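Local coordinates for MdcD (Pseudomonas aeruginosa, PDB 5VIP), which is the beta subunit of a biotin-independent malonate decarboxylase and probably takes part in removing the carboxylate from malonyl groups held on an acyl carrier protein, at residues 9-14 / 226-231; 150-155 / 172-177; 72-77 / 112-117; 79-84 / 120-125; 163-168 / 181-186. All blocks are in the same frame, centred on the assembly; numbering follows the deposited sequence.

Contact 1: residues 9-14 / 226-231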
# COMPACT_ATOMS: atom_id res chain seq x y z
N ALA B 9 0.57 -6.07 -35.48
CA ALA B 9 1.36 -7.15 -34.88
C ALA B 9 2.79 -6.72 -34.59
O ALA B 9 3.44 -7.24 -33.68
CB ALA B 9 1.37 -8.37 -35.78
N LEU B 10 3.28 -5.75 -35.36
CA LEU B 10 4.64 -5.27 -35.20
C LEU B 10 4.69 -3.96 -34.40
O LEU B 10 5.76 -3.52 -33.98
CB LEU B 10 5.30 -5.10 -36.57
CG LEU B 10 5.48 -6.42 -37.34
CD1 LEU B 10 5.98 -6.19 -38.77
CD2 LEU B 10 6.44 -7.34 -36.58
N ARG B 11 3.53 -3.35 -34.17
CA ARG B 11 3.48 -2.09 -33.42
C ARG B 11 2.91 -2.25 -32.01
O ARG B 11 2.97 -1.31 -31.21
CB ARG B 11 2.66 -1.05 -34.18
CG ARG B 11 3.27 -0.65 -35.51
CD ARG B 11 2.23 -0.02 -36.42
NE ARG B 11 1.78 1.29 -35.96
CZ ARG B 11 1.03 2.11 -36.69
NH1 ARG B 11 0.64 1.75 -37.91
NH2 ARG B 11 0.66 3.29 -36.20
N SER B 12 2.38 -3.43 -31.70
CA SER B 12 1.63 -3.67 -30.46
C SER B 12 2.51 -3.61 -29.22
O SER B 12 3.64 -4.09 -29.22
CB SER B 12 0.93 -5.03 -30.52
OG SER B 12 0.51 -5.47 -29.23
N PHE B 13 1.98 -3.03 -28.15
CA PHE B 13 2.70 -2.98 -26.88
C PHE B 13 2.35 -4.18 -26.00
O PHE B 13 3.24 -4.81 -25.41
CB PHE B 13 2.37 -1.68 -26.13
CG PHE B 13 3.12 -1.52 -24.85
CD1 PHE B 13 4.47 -1.17 -24.86
CD2 PHE B 13 2.49 -1.71 -23.62
CE1 PHE B 13 5.18 -1.01 -23.67
CE2 PHE B 13 3.20 -1.57 -22.42
CZ PHE B 13 4.54 -1.22 -22.45
N THR B 14 1.07 -4.52 -25.93
CA THR B 14 0.63 -5.58 -25.03
C THR B 14 1.17 -6.96 -25.43
O THR B 14 1.30 -7.84 -24.58
CB THR B 14 -0.89 -5.65 -24.97
OG1 THR B 14 -1.39 -5.90 -26.29
CG2 THR B 14 -1.48 -4.34 -24.46
N ALA B 226 -3.75 3.94 -27.03
CA ALA B 226 -3.84 2.90 -28.04
C ALA B 226 -2.79 1.85 -27.75
O ALA B 226 -1.73 2.17 -27.21
CB ALA B 226 -3.63 3.48 -29.44
N ASP B 227 -3.05 0.61 -28.15
CA ASP B 227 -2.07 -0.46 -27.94
C ASP B 227 -1.02 -0.36 -29.03
O ASP B 227 -1.02 -1.11 -30.00
CB ASP B 227 -2.73 -1.84 -27.94
CG ASP B 227 -1.73 -2.95 -27.71
OD1 ASP B 227 -0.60 -2.65 -27.25
OD2 ASP B 227 -2.05 -4.12 -27.99
N ASP B 228 -0.12 0.60 -28.85
CA ASP B 228 0.83 0.96 -29.87
C ASP B 228 2.09 1.41 -29.13
O ASP B 228 2.04 2.32 -28.31
CB ASP B 228 0.26 2.06 -30.78
CG ASP B 228 1.26 2.55 -31.81
OD1 ASP B 228 2.02 3.49 -31.51
OD2 ASP B 228 1.27 2.03 -32.95
N LEU B 229 3.20 0.73 -29.41
CA LEU B 229 4.47 1.01 -28.77
C LEU B 229 4.92 2.47 -28.84
O LEU B 229 5.32 3.05 -27.83
CB LEU B 229 5.56 0.12 -29.39
CG LEU B 229 6.97 0.44 -28.92
CD1 LEU B 229 7.02 0.28 -27.40
CD2 LEU B 229 7.99 -0.45 -29.62
N ASP B 230 4.91 3.05 -30.03
CA ASP B 230 5.36 4.42 -30.18
C ASP B 230 4.47 5.37 -29.37
O ASP B 230 4.96 6.31 -28.74
CB ASP B 230 5.37 4.82 -31.65
CG ASP B 230 6.35 5.95 -31.95
OD1 ASP B 230 7.45 6.00 -31.35
OD2 ASP B 230 6.01 6.79 -32.82
N GLU B 231 3.16 5.11 -29.38
CA GLU B 231 2.23 5.94 -28.62
C GLU B 231 2.44 5.80 -27.10
O GLU B 231 2.46 6.79 -26.37
CB GLU B 231 0.78 5.58 -28.98
CG GLU B 231 -0.23 6.37 -28.17
CD GLU B 231 -1.60 6.44 -28.80
OE1 GLU B 231 -2.58 6.56 -28.03
OE2 GLU B 231 -1.71 6.42 -30.05
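Asp227 sends its carboxylate into the bend formed by Ser12, Phe13 and Thr14, and this is the tight half of the contact. Asp227 OD1 accepts two backbone N-H groups: Phe13 N, at 2.8 Å, stands well above the carboxylate plane, whereas Thr14 N comes on the syn side and makes the straighter bond, at 160°. The other oxygen takes two hydroxyls from opposite faces of its plane, with Ser12 OG at 3.1 Å from Asp227 OD2 and Thr14 OG1 at a short 2.5 Å. With CG anti to the backbone N (chi1 -179°), the acid reaches across to all four donors. Just beside it, Leu229 N binds Arg11 O at 2.7 Å, and Leu229 CD1 meets the edge of the Phe13 ring at CD1, 3.9 Å away, in the plane of the ring.

The solvent side is looser. Arg11, an exposed residue, gives NE to Asp228 OD2 in a salt bridge of 3.1 Å, bent at the hydrogen, the two flat groups being turned 81° apart; its NH1 goes instead to Arg6 O. Asp228 is also the N-cap of helix 229-242, its OD1 receiving Glu231 N at 2.9 Å.

Two neighbouring acids thus divide the work: Asp227 holds the N-terminal bend with four donors that fix its rotation and probably stabilise its negative charge, while Asp228 caps a helix and ties it to an arginine at the surface.

Contact 2: residues 150-155 / 172-177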
# COMPACT_ATOMS: atom_id res chain seq x y z
N VAL B 150 5.61 7.28 -13.06
CA VAL B 150 4.59 6.95 -14.05
C VAL B 150 4.33 5.46 -13.97
O VAL B 150 5.26 4.67 -13.97
CB VAL B 150 5.03 7.35 -15.46
CG1 VAL B 150 4.01 6.89 -16.49
CG2 VAL B 150 5.25 8.86 -15.55
N ALA B 151 3.05 5.09 -13.88
CA ALA B 151 2.64 3.69 -13.90
C ALA B 151 1.89 3.40 -15.18
O ALA B 151 0.94 4.11 -15.53
CB ALA B 151 1.75 3.37 -12.70
N VAL B 152 2.29 2.33 -15.85
CA VAL B 152 1.68 1.90 -17.09
C VAL B 152 1.03 0.54 -16.84
O VAL B 152 1.69 -0.41 -16.37
CB VAL B 152 2.72 1.81 -18.23
CG1 VAL B 152 2.14 1.15 -19.46
CG2 VAL B 152 3.26 3.23 -18.56
N ILE B 153 -0.27 0.46 -17.10
CA ILE B 153 -1.03 -0.78 -16.95
C ILE B 153 -1.60 -1.10 -18.32
O ILE B 153 -2.50 -0.41 -18.79
CB ILE B 153 -2.14 -0.63 -15.91
CG1 ILE B 153 -1.56 -0.10 -14.59
CG2 ILE B 153 -2.85 -1.96 -15.70
CD1 ILE B 153 -2.57 0.63 -13.77
N ALA B 154 -1.05 -2.10 -18.99
CA ALA B 154 -1.43 -2.32 -20.39
C ALA B 154 -2.18 -3.62 -20.60
O ALA B 154 -2.77 -3.82 -21.66
CB ALA B 154 -0.19 -2.28 -21.29
N GLY B 155 -2.17 -4.50 -19.61
CA GLY B 155 -2.71 -5.83 -19.82
C GLY B 155 -1.66 -6.75 -20.43
O GLY B 155 -0.57 -6.31 -20.82
N TYR B 172 1.11 9.65 -12.21
CA TYR B 172 0.34 9.45 -13.44
C TYR B 172 0.11 7.98 -13.69
O TYR B 172 1.03 7.18 -13.55
CB TYR B 172 1.06 10.08 -14.64
CG TYR B 172 1.34 11.54 -14.43
CD1 TYR B 172 0.31 12.47 -14.41
CD2 TYR B 172 2.64 11.99 -14.20
CE1 TYR B 172 0.56 13.83 -14.19
CE2 TYR B 172 2.91 13.34 -13.99
CZ TYR B 172 1.87 14.25 -13.99
OH TYR B 172 2.15 15.58 -13.77
N VAL B 173 -1.12 7.64 -14.07
CA VAL B 173 -1.49 6.26 -14.40
C VAL B 173 -1.97 6.18 -15.84
O VAL B 173 -2.96 6.84 -16.21
CB VAL B 173 -2.59 5.71 -13.46
CG1 VAL B 173 -3.00 4.31 -13.91
CG2 VAL B 173 -2.12 5.71 -12.01
N LEU B 174 -1.27 5.40 -16.65
CA LEU B 174 -1.60 5.30 -18.07
C LEU B 174 -2.15 3.91 -18.34
O LEU B 174 -1.56 2.92 -17.90
CB LEU B 174 -0.38 5.58 -18.97
CG LEU B 174 0.57 6.72 -18.55
CD1 LEU B 174 1.64 6.99 -19.62
CD2 LEU B 174 -0.18 7.97 -18.16
N VAL B 175 -3.26 3.83 -19.05
CA VAL B 175 -3.88 2.54 -19.29
C VAL B 175 -4.23 2.34 -20.77
O VAL B 175 -4.40 3.30 -21.52
CB VAL B 175 -5.16 2.36 -18.45
CG1 VAL B 175 -4.84 2.36 -16.95
CG2 VAL B 175 -6.19 3.46 -18.81
N THR B 176 -4.33 1.08 -21.18
CA THR B 176 -4.82 0.74 -22.51
C THR B 176 -6.25 0.22 -22.39
O THR B 176 -6.77 0.05 -21.28
CB THR B 176 -3.95 -0.34 -23.18
OG1 THR B 176 -4.00 -1.54 -22.40
CG2 THR B 176 -2.50 0.12 -23.27
N ARG B 177 -6.87 -0.06 -23.53
CA ARG B 177 -8.20 -0.69 -23.54
C ARG B 177 -8.19 -2.06 -22.87
O ARG B 177 -9.16 -2.43 -22.20
CB ARG B 177 -8.72 -0.82 -24.98
CG ARG B 177 -10.10 -1.44 -25.05
CD ARG B 177 -10.88 -1.04 -26.30
NE ARG B 177 -12.32 -1.21 -26.12
CZ ARG B 177 -12.93 -2.37 -25.86
NH1 ARG B 177 -12.23 -3.50 -25.77
NH2 ARG B 177 -14.25 -2.40 -25.71
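Thr176 OG1 donates to Ala154 O at 2.7 Å, closing the end of a parallel strand pair; the hydroxyl stands above the carbonyl plane, 39° out of it. It reaches there because chi1 (62°) sets OG1 between the backbone N and the carbonyl carbon, while CG2 lies 3.9 Å from Ala154 CB. The bond reinforces a fraying ladder: Thr176 N to Ile153 O, at 3.4 Å, is weak. Earlier rungs are sound, among them Leu174 N to Ala151 O at 2.8 Å.

Side chains alternate between two faces. On one, Leu174 CD1 lies against Val150 CG1 at 3.9 Å, and Val150 CG2 comes to the edge of the Tyr172 ring, whose hydroxyl runs on to Gly243 O; helix 229-242 packs over this face. On the other, Ile153 CD1 meets Val173 CG1 at 3.7 Å, and the two chains cross at a slant.

Strands 150-153 and 172-176 are neighbours in the central sheet of this crotonase-superfamily domain. Where the ladder ends, Ala154 N and Gly155 N turn to the carboxylate of Glu117, an acid just beyond neighbouring strand 111-115. Polar backbone groups at the buried strand end therefore find side-chain partners: the threonine hydroxyl for Ala154 O and Glu117 for the two amides.

Contact 3: residues 72-77 / 112-117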
# COMPACT_ATOMS: atom_id res chain seq x y z
N VAL B 72 14.96 4.55 -14.15
CA VAL B 72 14.91 3.16 -13.76
C VAL B 72 13.51 2.68 -14.10
O VAL B 72 12.53 3.43 -14.02
CB VAL B 72 15.23 2.96 -12.26
CG1 VAL B 72 14.23 3.71 -11.38
CG2 VAL B 72 15.28 1.45 -11.89
N LEU B 73 13.42 1.43 -14.52
CA LEU B 73 12.17 0.86 -14.97
C LEU B 73 12.00 -0.45 -14.23
O LEU B 73 12.92 -1.26 -14.21
CB LEU B 73 12.20 0.65 -16.50
CG LEU B 73 10.93 0.42 -17.30
CD1 LEU B 73 11.15 0.75 -18.77
CD2 LEU B 73 10.47 -1.03 -17.14
N ALA B 74 10.86 -0.65 -13.58
CA ALA B 74 10.55 -1.96 -13.03
C ALA B 74 9.33 -2.49 -13.76
O ALA B 74 8.30 -1.82 -13.83
CB ALA B 74 10.31 -1.90 -11.50
N ALA B 75 9.45 -3.69 -14.33
CA ALA B 75 8.37 -4.30 -15.09
C ALA B 75 8.08 -5.70 -14.55
O ALA B 75 8.98 -6.53 -14.47
CB ALA B 75 8.71 -4.37 -16.56
N ILE B 76 6.83 -5.95 -14.18
CA ILE B 76 6.44 -7.25 -13.66
C ILE B 76 5.99 -8.13 -14.81
O ILE B 76 5.23 -7.70 -15.69
CB ILE B 76 5.34 -7.13 -12.60
CG1 ILE B 76 5.80 -6.17 -11.49
CG2 ILE B 76 4.98 -8.51 -12.03
CD1 ILE B 76 4.73 -5.82 -10.48
N GLU B 77 6.49 -9.36 -14.83
CA GLU B 77 6.09 -10.30 -15.86
C GLU B 77 4.82 -11.03 -15.43
O GLU B 77 4.87 -11.96 -14.62
CB GLU B 77 7.22 -11.30 -16.14
CG GLU B 77 6.89 -12.33 -17.22
CD GLU B 77 6.42 -11.69 -18.53
OE1 GLU B 77 7.29 -11.25 -19.32
OE2 GLU B 77 5.19 -11.64 -18.77
N ALA B 112 11.37 7.17 -12.26
CA ALA B 112 11.00 5.77 -12.15
C ALA B 112 9.72 5.48 -12.93
O ALA B 112 8.72 6.20 -12.82
CB ALA B 112 10.82 5.36 -10.67
N LEU B 113 9.78 4.41 -13.72
CA LEU B 113 8.67 3.97 -14.56
C LEU B 113 8.28 2.55 -14.16
O LEU B 113 9.13 1.63 -14.15
CB LEU B 113 9.08 4.02 -16.03
CG LEU B 113 8.12 3.48 -17.10
CD1 LEU B 113 6.80 4.26 -17.09
CD2 LEU B 113 8.78 3.59 -18.45
N LEU B 114 7.01 2.37 -13.80
CA LEU B 114 6.51 1.08 -13.32
C LEU B 114 5.55 0.46 -14.33
O LEU B 114 4.52 1.05 -14.64
CB LEU B 114 5.79 1.24 -11.97
CG LEU B 114 6.60 1.86 -10.83
CD1 LEU B 114 5.72 2.02 -9.57
CD2 LEU B 114 7.81 0.97 -10.54
N LEU B 115 5.90 -0.73 -14.81
CA LEU B 115 5.01 -1.50 -15.68
C LEU B 115 4.33 -2.59 -14.85
O LEU B 115 4.92 -3.63 -14.55
CB LEU B 115 5.79 -2.11 -16.84
CG LEU B 115 5.97 -1.28 -18.12
CD1 LEU B 115 6.25 0.20 -17.88
CD2 LEU B 115 7.05 -1.88 -19.02
N LEU B 116 3.07 -2.34 -14.49
CA LEU B 116 2.40 -3.14 -13.46
C LEU B 116 1.45 -4.19 -14.02
O LEU B 116 0.27 -3.91 -14.28
CB LEU B 116 1.65 -2.21 -12.51
CG LEU B 116 2.55 -1.20 -11.80
CD1 LEU B 116 1.76 -0.31 -10.85
CD2 LEU B 116 3.66 -1.91 -11.05
N GLU B 117 1.95 -5.41 -14.21
CA GLU B 117 1.11 -6.54 -14.61
C GLU B 117 1.17 -7.53 -13.46
O GLU B 117 2.11 -8.30 -13.37
CB GLU B 117 1.60 -7.18 -15.90
CG GLU B 117 1.60 -6.23 -17.11
CD GLU B 117 0.20 -5.72 -17.44
OE1 GLU B 117 0.06 -4.49 -17.70
OE2 GLU B 117 -0.74 -6.54 -17.46
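Leu73 and Leu113 lie side by side and point the same way, Leu73 CD1 being 3.7 Å from Leu113 CD2, at the apolar centre of this parallel strand pair. Leu73 uses its other branch for the next leucine along: CD2 comes within 4.0 Å of Leu115 CD2, the chains slanting across each other. Leu115 also packs close to the backbone of the partner strand, with Leu115 CB 3.7 Å from Ala75 CB. Helix 18-25 covers this leucine-rich face.

On the reverse face alanines are interspersed with larger residues. Val72 CG1 touches Ala112 CB at 3.9 Å, and Leu114 bends a single methyl, CD2, over Ala74 CB; helix 87-105, which links the two strands in a beta-alpha-beta crossover, packs on Val72, Ala74 and Ala112.

Between the faces run four backbone bonds, from Leu113 N to Val72 O at one end to Ile76 N to Leu115 O, at 3.0 Å, at the other. Beyond the last the strands part, and Ile76 CG2 is pressed to 3.2 Å from Glu117 O.

That carbonyl is buried with no polar partner in the model, whereas the carboxylate of the same residue is hydrogen-bonded, OE2 accepting from Gly158 N in an adjoining loop. The unpartnered Glu117 O is probably unfavourable where the strands part, an apolar methyl standing where a donor might have been, while the side chain of the same residue is well bonded.

Contact 4: residues 79-84 / 120-125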
# COMPACT_ATOMS: atom_id res chain seq x y z
N ALA B 79 3.04 -12.99 -17.05
CA ALA B 79 2.94 -14.34 -17.58
C ALA B 79 3.57 -15.36 -16.63
O ALA B 79 3.45 -16.57 -16.84
CB ALA B 79 3.58 -14.42 -18.96
N PHE B 80 4.24 -14.87 -15.58
CA PHE B 80 4.91 -15.72 -14.60
C PHE B 80 4.28 -15.59 -13.21
O PHE B 80 4.37 -14.53 -12.59
CB PHE B 80 6.40 -15.37 -14.53
CG PHE B 80 7.16 -16.13 -13.47
CD1 PHE B 80 7.55 -17.46 -13.69
CD2 PHE B 80 7.49 -15.53 -12.26
CE1 PHE B 80 8.25 -18.16 -12.72
CE2 PHE B 80 8.19 -16.23 -11.28
CZ PHE B 80 8.57 -17.55 -11.51
N GLN B 81 3.64 -16.66 -12.73
CA GLN B 81 2.97 -16.64 -11.43
C GLN B 81 1.85 -15.59 -11.41
O GLN B 81 1.48 -15.09 -10.35
CB GLN B 81 3.97 -16.34 -10.30
CG GLN B 81 4.77 -17.52 -9.76
CD GLN B 81 3.96 -18.41 -8.84
OE1 GLN B 81 2.79 -18.13 -8.54
NE2 GLN B 81 4.59 -19.47 -8.36
N GLY B 82 1.32 -15.25 -12.58
CA GLY B 82 0.37 -14.15 -12.69
C GLY B 82 0.92 -12.81 -12.22
O GLY B 82 0.16 -11.91 -11.85
N GLY B 83 2.24 -12.68 -12.21
CA GLY B 83 2.88 -11.48 -11.70
C GLY B 83 2.77 -11.33 -10.19
O GLY B 83 2.89 -10.22 -9.66
N SER B 84 2.55 -12.44 -9.48
CA SER B 84 2.51 -12.41 -8.02
C SER B 84 3.86 -12.05 -7.44
O SER B 84 4.88 -12.57 -7.87
CB SER B 84 2.07 -13.77 -7.48
OG SER B 84 0.91 -14.23 -8.16
N GLY B 120 -1.32 -9.90 -7.27
CA GLY B 120 -1.23 -9.95 -5.82
C GLY B 120 0.09 -10.51 -5.33
O GLY B 120 1.12 -10.30 -5.95
N VAL B 121 0.07 -11.20 -4.20
CA VAL B 121 1.31 -11.79 -3.68
C VAL B 121 1.29 -13.31 -3.80
O VAL B 121 0.24 -13.93 -3.96
CB VAL B 121 1.55 -11.39 -2.21
CG1 VAL B 121 1.53 -9.88 -2.07
CG2 VAL B 121 0.49 -11.99 -1.35
N ARG B 122 2.48 -13.90 -3.75
CA ARG B 122 2.62 -15.34 -3.70
C ARG B 122 2.24 -15.89 -2.33
O ARG B 122 2.87 -15.54 -1.33
CB ARG B 122 4.05 -15.74 -4.01
CG ARG B 122 4.43 -15.50 -5.43
CD ARG B 122 5.89 -15.75 -5.63
NE ARG B 122 6.42 -14.89 -6.67
CZ ARG B 122 7.71 -14.78 -6.94
NH1 ARG B 122 8.59 -15.49 -6.24
NH2 ARG B 122 8.12 -13.96 -7.91
N LEU B 123 1.24 -16.76 -2.30
CA LEU B 123 0.76 -17.31 -1.04
C LEU B 123 1.90 -17.88 -0.20
O LEU B 123 1.94 -17.67 1.01
CB LEU B 123 -0.31 -18.37 -1.29
CG LEU B 123 -0.82 -19.11 -0.04
CD1 LEU B 123 -1.31 -18.13 1.02
CD2 LEU B 123 -1.94 -20.06 -0.43
N GLN B 124 2.85 -18.56 -0.85
CA GLN B 124 3.99 -19.17 -0.16
C GLN B 124 4.95 -18.17 0.49
O GLN B 124 5.73 -18.53 1.38
CB GLN B 124 4.77 -20.06 -1.13
CG GLN B 124 3.89 -20.80 -2.13
CD GLN B 124 3.62 -19.98 -3.39
OE1 GLN B 124 4.54 -19.44 -4.00
NE2 GLN B 124 2.35 -19.88 -3.77
N GLU B 125 4.93 -16.92 0.04
CA GLU B 125 5.74 -15.88 0.66
C GLU B 125 4.85 -14.71 1.10
O GLU B 125 5.30 -13.57 1.17
CB GLU B 125 6.82 -15.37 -0.32
CG GLU B 125 7.51 -16.46 -1.14
CD GLU B 125 8.35 -15.90 -2.28
OE1 GLU B 125 9.24 -15.06 -2.03
OE2 GLU B 125 8.11 -16.29 -3.44
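Ser84 and Val121 bring two loops together, their CA atoms 4.5 Å apart, in a fold consistent with the crotonase superfamily; the loops follow strands 69-76 and 111-115 and precede helices 87-105 and 126-143. In the first loop Gln81, Gly82 and Gly83 all have positive phi, and Gly83 N to Phe80 O and Ser84 N to Gln81 O are bonded in succession, making overlapping turns of left-handed 3-10 form. The second loop enters through Gly120, whose phi of 147° is a glycine conformation, and its carbonyl O takes a CA-H contact from Ser84 CA at 3.3 Å. Gly120 and Arg122 also pair with the backbone of Leu85, so the loops are joined through main chain as well.

Arg122 carries the side-chain part. Its CG packs on Ser84 CB at 3.6 Å, and NE then donates to Ser84 O at 3.0 Å, arriving from above the carbonyl plane, with the oxygen tilted somewhat from the guanidinium plane. The chain is bent at chi3 (-149°), and the guanidinium stands 88° from the plane of the Phe80 ring, with NH2 facing the ring edge, 4.1 Å from CE2. Gln81 CG in turn lies over one face of that ring, toward its rim. Val121 and Leu123 look elsewhere, packing on apolar side chains of a neighbouring chain.

Glu125, the N-cap of helix 126-143, fixes the far side of the guanidinium: in a salt bridge tilted from the guanidinium plane, Arg122 NH1 donates to the syn lone pair of Glu125 OE2 at 3.0 Å, while OE1 accepts Glu87 N.

Contact 5: residues 163-168 / 181-186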
# COMPACT_ATOMS: atom_id res chain seq x y z
N MSE B 163 -0.71 -3.90 -5.17
CA MSE B 163 -0.02 -3.05 -6.14
C MSE B 163 -0.97 -2.07 -6.84
O MSE B 163 -0.52 -1.12 -7.46
CB MSE B 163 0.72 -3.92 -7.16
CG MSE B 163 2.02 -4.54 -6.61
SE MSE B 163 3.30 -3.18 -5.95
CE MSE B 163 3.75 -2.35 -7.61
N SER B 164 -2.28 -2.27 -6.72
CA SER B 164 -3.22 -1.29 -7.28
C SER B 164 -3.26 -0.06 -6.38
O SER B 164 -3.54 1.06 -6.84
CB SER B 164 -4.62 -1.87 -7.44
OG SER B 164 -5.25 -2.05 -6.16
N ILE B 165 -2.99 -0.27 -5.10
CA ILE B 165 -2.88 0.85 -4.17
C ILE B 165 -1.61 1.63 -4.50
O ILE B 165 -1.60 2.86 -4.47
CB ILE B 165 -2.88 0.35 -2.71
CG1 ILE B 165 -4.20 -0.36 -2.39
CG2 ILE B 165 -2.62 1.51 -1.74
CD1 ILE B 165 -4.26 -0.99 -0.97
N ALA B 166 -0.54 0.91 -4.85
CA ALA B 166 0.70 1.55 -5.32
C ALA B 166 0.42 2.38 -6.57
O ALA B 166 0.90 3.50 -6.70
CB ALA B 166 1.79 0.51 -5.58
N ALA B 167 -0.35 1.82 -7.49
CA ALA B 167 -0.72 2.55 -8.71
C ALA B 167 -1.45 3.84 -8.33
O ALA B 167 -1.19 4.91 -8.91
CB ALA B 167 -1.59 1.67 -9.61
N GLY B 168 -2.35 3.75 -7.36
CA GLY B 168 -3.10 4.90 -6.89
C GLY B 168 -2.23 5.99 -6.27
O GLY B 168 -2.64 7.14 -6.20
N LEU B 181 -7.63 -2.33 -13.76
CA LEU B 181 -7.00 -1.83 -12.54
C LEU B 181 -8.01 -1.86 -11.41
O LEU B 181 -9.07 -1.25 -11.50
CB LEU B 181 -6.50 -0.40 -12.74
CG LEU B 181 -5.98 0.39 -11.53
CD1 LEU B 181 -4.76 -0.28 -10.88
CD2 LEU B 181 -5.64 1.83 -11.99
N GLY B 182 -7.69 -2.55 -10.33
CA GLY B 182 -8.61 -2.56 -9.21
C GLY B 182 -8.00 -3.20 -7.99
O GLY B 182 -6.92 -3.79 -8.06
N LEU B 183 -8.69 -3.10 -6.86
CA LEU B 183 -8.16 -3.66 -5.63
C LEU B 183 -8.39 -5.17 -5.58
O LEU B 183 -7.46 -5.95 -5.40
CB LEU B 183 -8.79 -2.96 -4.43
CG LEU B 183 -8.27 -3.42 -3.06
CD1 LEU B 183 -6.76 -3.28 -2.98
CD2 LEU B 183 -8.95 -2.60 -1.97
N ASN B 184 -9.65 -5.56 -5.78
CA ASN B 184 -10.05 -6.97 -5.72
C ASN B 184 -10.37 -7.55 -7.10
O ASN B 184 -11.09 -6.93 -7.88
CB ASN B 184 -11.27 -7.11 -4.81
CG ASN B 184 -11.00 -6.63 -3.40
OD1 ASN B 184 -10.02 -7.03 -2.78
ND2 ASN B 184 -11.85 -5.74 -2.89
N GLY B 185 -9.85 -8.75 -7.38
CA GLY B 185 -10.12 -9.41 -8.65
C GLY B 185 -11.56 -9.89 -8.76
O GLY B 185 -12.29 -9.90 -7.76
N PRO B 186 -11.98 -10.30 -9.97
CA PRO B 186 -13.36 -10.75 -10.23
C PRO B 186 -13.77 -11.92 -9.34
O PRO B 186 -14.87 -11.93 -8.78
CB PRO B 186 -13.32 -11.20 -11.70
CG PRO B 186 -12.13 -10.50 -12.27
CD PRO B 186 -11.13 -10.40 -11.16
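Leu181 opens a short strand that pairs in parallel with strand 159-160, forming a small second sheet beside the main one, an arrangement in keeping with the crotonase-superfamily fold. Helix 162-169 leaves that partner strand almost at once and packs against the segment 181-186. Leu181 swings CG away from its backbone N (chi1 172°), which brings CD1 to the helix, where it settles between Ser164 CB at 3.8 Å and Ala167 CB at 3.9 Å.

Gly182 follows and meets the helix through its carbonyl. The oxygen presses directly on Ser164, 3.1 Å from CB, in a close van der Waals approach. The serine hydroxyl is engaged elsewhere, bonded to Gly161 O, just before the helix begins. Gly182 and Leu183 continue the small sheet through backbone bonds to Cys159 and Gly161.

At Leu183 the chain leaves the strand. Its CA lies 3.4 Å from Ser164 OG, and Leu183 CD1 meets Ile165 CG1, 3.9 Å away, the two side chains crossing aslant. Leucines 181 and 183 thus straddle the serine, one gripping Ala167 and the other Ile165.

Asn184 has polar partners on a neighbouring chain, its OD1 bonding to a polar side chain there. Leu183 N and Asn184 N each donate to an acidic side chain of that chain, placing this contact at the subunit interface. Gly185 is the N-cap of helix 186-193. Back at the centre, chi1 of 72° holds Ser164 OG between its backbone N and carbonyl carbon, with Leu183 CD1 3.7 Å from that oxygen.

In the fold
Contacts 2 and 3 are adjoining parts of one sheet: Val152 N lies 2.8 Å from Leu114 O, a probable hydrogen bond, and Val150 O pairs with Leu114 N in the same way. The others are arranged around this core. Contact 1 touches contact 2 through Phe13 CD2, 3.6 Å from Ala154 CB, whereas contact 4 meets contact 3 where Ile76 CG2 approaches Gly83 O at 3.6 Å. Contact 5 leans on both strand pairs, with Leu181 CD1 3.7 Å from Ile153 CD1 and the selenomethionine Met163 CE 3.5 Å from Leu116 CD2. Contacts 1 and 4 stand farthest apart, their centres about 26 Å from each other, with contacts 2 and 3 between them.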